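Local structure of stromal cell-derived factor 2-like protein (Arabidopsis thaliana, 3MAL) at residues P105-L110 with H156-K161. The protein takes part in protein quality control and the unfolded protein response of the endoplasmic reticulum, forming a complex with ERDJ3B and BIP1 that immune receptor kinases such as EFR require. Numbering follows the deposited sequence.
Sequences PISGNL and HSHDKK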
loop_
_atom_site.group_PDB
_atom_site.type_symbol
_atom_site.label_atom_id
_atom_site.label_comp_id
_atom_site.label_asym_id
_atom_site.label_seq_id
_atom_site.Cartn_x
_atom_site.Cartn_y
_atom_site.Cartn_z
ATOM N N PRO A 105 -4.625 4.560 -14.909
ATOM C CA PRO A 105 -4.849 4.211 -16.325
ATOM C C PRO A 105 -6.249 3.763 -16.744
ATOM O O PRO A 105 -6.564 3.838 -17.942
ATOM C CB PRO A 105 -3.828 3.081 -16.586
ATOM C CG PRO A 105 -3.108 2.847 -15.292
ATOM C CD PRO A 105 -3.834 3.551 -14.201
ATOM N N ILE A 106 -7.078 3.287 -15.816
ATOM C CA ILE A 106 -8.395 2.779 -16.202
ATOM C C ILE A 106 -9.511 3.756 -15.840
ATOM O O ILE A 106 -10.314 4.117 -16.711
ATOM C CB ILE A 106 -8.703 1.325 -15.646
ATOM C CG1 ILE A 106 -7.730 0.300 -16.249
ATOM C CG2 ILE A 106 -10.116 0.906 -15.987
ATOM C CD1 ILE A 106 -8.022 -1.169 -15.833
ATOM N N SER A 107 -9.542 4.191 -14.579
ATOM C CA SER A 107 -10.659 4.988 -14.059
ATOM C C SER A 107 -10.378 6.505 -13.976
ATOM O O SER A 107 -11.262 7.287 -13.631
ATOM C CB SER A 107 -11.109 4.451 -12.701
ATOM O OG SER A 107 -10.059 4.584 -11.737
ATOM N N GLY A 108 -9.160 6.926 -14.289
ATOM C CA GLY A 108 -8.843 8.364 -14.278
ATOM C C GLY A 108 -8.914 8.960 -12.882
ATOM O O GLY A 108 -9.251 10.144 -12.716
ATOM N N ASN A 109 -8.613 8.137 -11.873
ATOM C CA ASN A 109 -8.491 8.610 -10.491
ATOM C C ASN A 109 -7.007 8.839 -10.193
ATOM O O ASN A 109 -6.208 8.937 -11.124
ATOM C CB ASN A 109 -9.151 7.616 -9.518
ATOM C CG ASN A 109 -10.676 7.632 -9.628
ATOM O OD1 ASN A 109 -11.307 8.661 -9.385
ATOM N ND2 ASN A 109 -11.260 6.511 -10.019
ATOM N N LEU A 110 -6.620 8.969 -8.928
ATOM C CA LEU A 110 -5.229 9.320 -8.631
ATOM C C LEU A 110 -4.364 8.113 -8.949
ATOM O O LEU A 110 -4.640 7.021 -8.470
ATOM C CB LEU A 110 -5.095 9.658 -7.140
ATOM C CG LEU A 110 -5.121 11.071 -6.512
ATOM C CD1 LEU A 110 -5.196 12.279 -7.475
ATOM C CD2 LEU A 110 -6.105 11.147 -5.313
ATOM N N HIS A 156 -7.171 2.552 -3.049
ATOM C CA HIS A 156 -8.458 2.081 -3.546
ATOM C C HIS A 156 -8.238 0.993 -4.588
ATOM O O HIS A 156 -7.270 1.051 -5.333
ATOM C CB HIS A 156 -9.180 3.267 -4.213
ATOM C CG HIS A 156 -10.641 3.044 -4.429
ATOM N ND1 HIS A 156 -11.147 2.504 -5.594
ATOM C CD2 HIS A 156 -11.706 3.313 -3.642
ATOM C CE1 HIS A 156 -12.463 2.437 -5.510
ATOM N NE2 HIS A 156 -12.826 2.934 -4.342
ATOM N N SER A 157 -9.112 -0.019 -4.606
ATOM C CA SER A 157 -9.204 -0.908 -5.748
ATOM C C SER A 157 -10.667 -1.247 -6.060
ATOM O O SER A 157 -11.602 -0.758 -5.402
ATOM C CB SER A 157 -8.364 -2.184 -5.546
ATOM O OG SER A 157 -8.020 -2.764 -6.803
ATOM N N HIS A 158 -10.851 -2.070 -7.090
ATOM C CA HIS A 158 -12.183 -2.403 -7.621
ATOM C C HIS A 158 -12.049 -3.439 -8.735
ATOM O O HIS A 158 -10.955 -3.704 -9.226
ATOM C CB HIS A 158 -12.945 -1.182 -8.170
ATOM C CG HIS A 158 -12.084 -0.156 -8.863
ATOM N ND1 HIS A 158 -12.444 1.174 -8.948
ATOM C CD2 HIS A 158 -10.882 -0.255 -9.483
ATOM C CE1 HIS A 158 -11.508 1.850 -9.594
ATOM N NE2 HIS A 158 -10.549 1.004 -9.937
ATOM N N ASP A 159 -13.179 -3.990 -9.141
ATOM C CA ASP A 159 -13.240 -4.992 -10.191
ATOM C C ASP A 159 -13.131 -4.293 -11.561
ATOM O O ASP A 159 -14.057 -4.344 -12.374
ATOM C CB ASP A 159 -14.573 -5.735 -10.059
ATOM C CG ASP A 159 -14.681 -6.924 -10.977
ATOM O OD1 ASP A 159 -13.644 -7.484 -11.375
ATOM O OD2 ASP A 159 -15.821 -7.279 -11.316
ATOM N N LYS A 160 -12.002 -3.622 -11.781
ATOM C CA LYS A 160 -11.657 -2.986 -13.057
ATOM C C LYS A 160 -10.275 -3.497 -13.409
ATOM O O LYS A 160 -9.321 -3.223 -12.687
ATOM C CB LYS A 160 -11.686 -1.454 -12.937
ATOM C CG LYS A 160 -13.079 -0.926 -12.561
ATOM C CD LYS A 160 -13.205 0.569 -12.831
ATOM C CE LYS A 160 -14.525 1.144 -12.294
ATOM N NZ LYS A 160 -15.636 0.970 -13.267
ATOM N N LYS A 161 -10.179 -4.272 -14.500
ATOM C CA LYS A 161 -8.997 -5.086 -14.741
ATOM C C LYS A 161 -8.250 -4.765 -16.023
ATOM O O LYS A 161 -8.861 -4.422 -17.038
ATOM C CB LYS A 161 -9.369 -6.572 -14.783
ATOM C CG LYS A 161 -10.048 -7.129 -13.550
ATOM C CD LYS A 161 -10.155 -8.631 -13.743
ATOM C CE LYS A 161 -11.407 -9.238 -13.148
ATOM N NZ LYS A 161 -11.169 -9.738 -11.776
#
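Ser107 meets His158 at the rim of the imidazole: Ser107 OG lies in the ring plane, 3.8 Å from His158 CE1 and 4.0 Å from His158 NE2, a spacing that makes this a van der Waals approach. The two polar groups are linked instead through Glu171 on the adjacent strand 170-175, whose OE1 is hydrogen-bonded to both Ser107 OG and His158 NE2, while its OE2 is bonded to the backbone N of Ile106. Asn109 ND2 adds a 2.8 Å bond to Ser107 OG, bent to 141° at the hydrogen and with the oxygen 25° out of the amide plane. One face of the His158 ring carries Lys160 CD, 3.8 Å above the plane and over its centre, so an aliphatic part of the lysine covers the imidazole. Ile106 passes Lys160 at a slant. Ile106 CG1 stands anti to the carbonyl carbon (chi1 -64°), and Ile106 CD1 reaches 3.6 Å from Lys161 O; Ile106 CG2 rests 4.2 Å from Lys160 CB. Together these contacts join the loop between strands 96-100 and 110-115 to the turning strand 154-161 on the surface of the beta-trefoil. Chemically, the direct contact is of van der Waals kind, and modest at 195 Å², whereas polar cohesion comes from the shared Glu171 carboxylate, which would probably favour a protonated, positively charged His158.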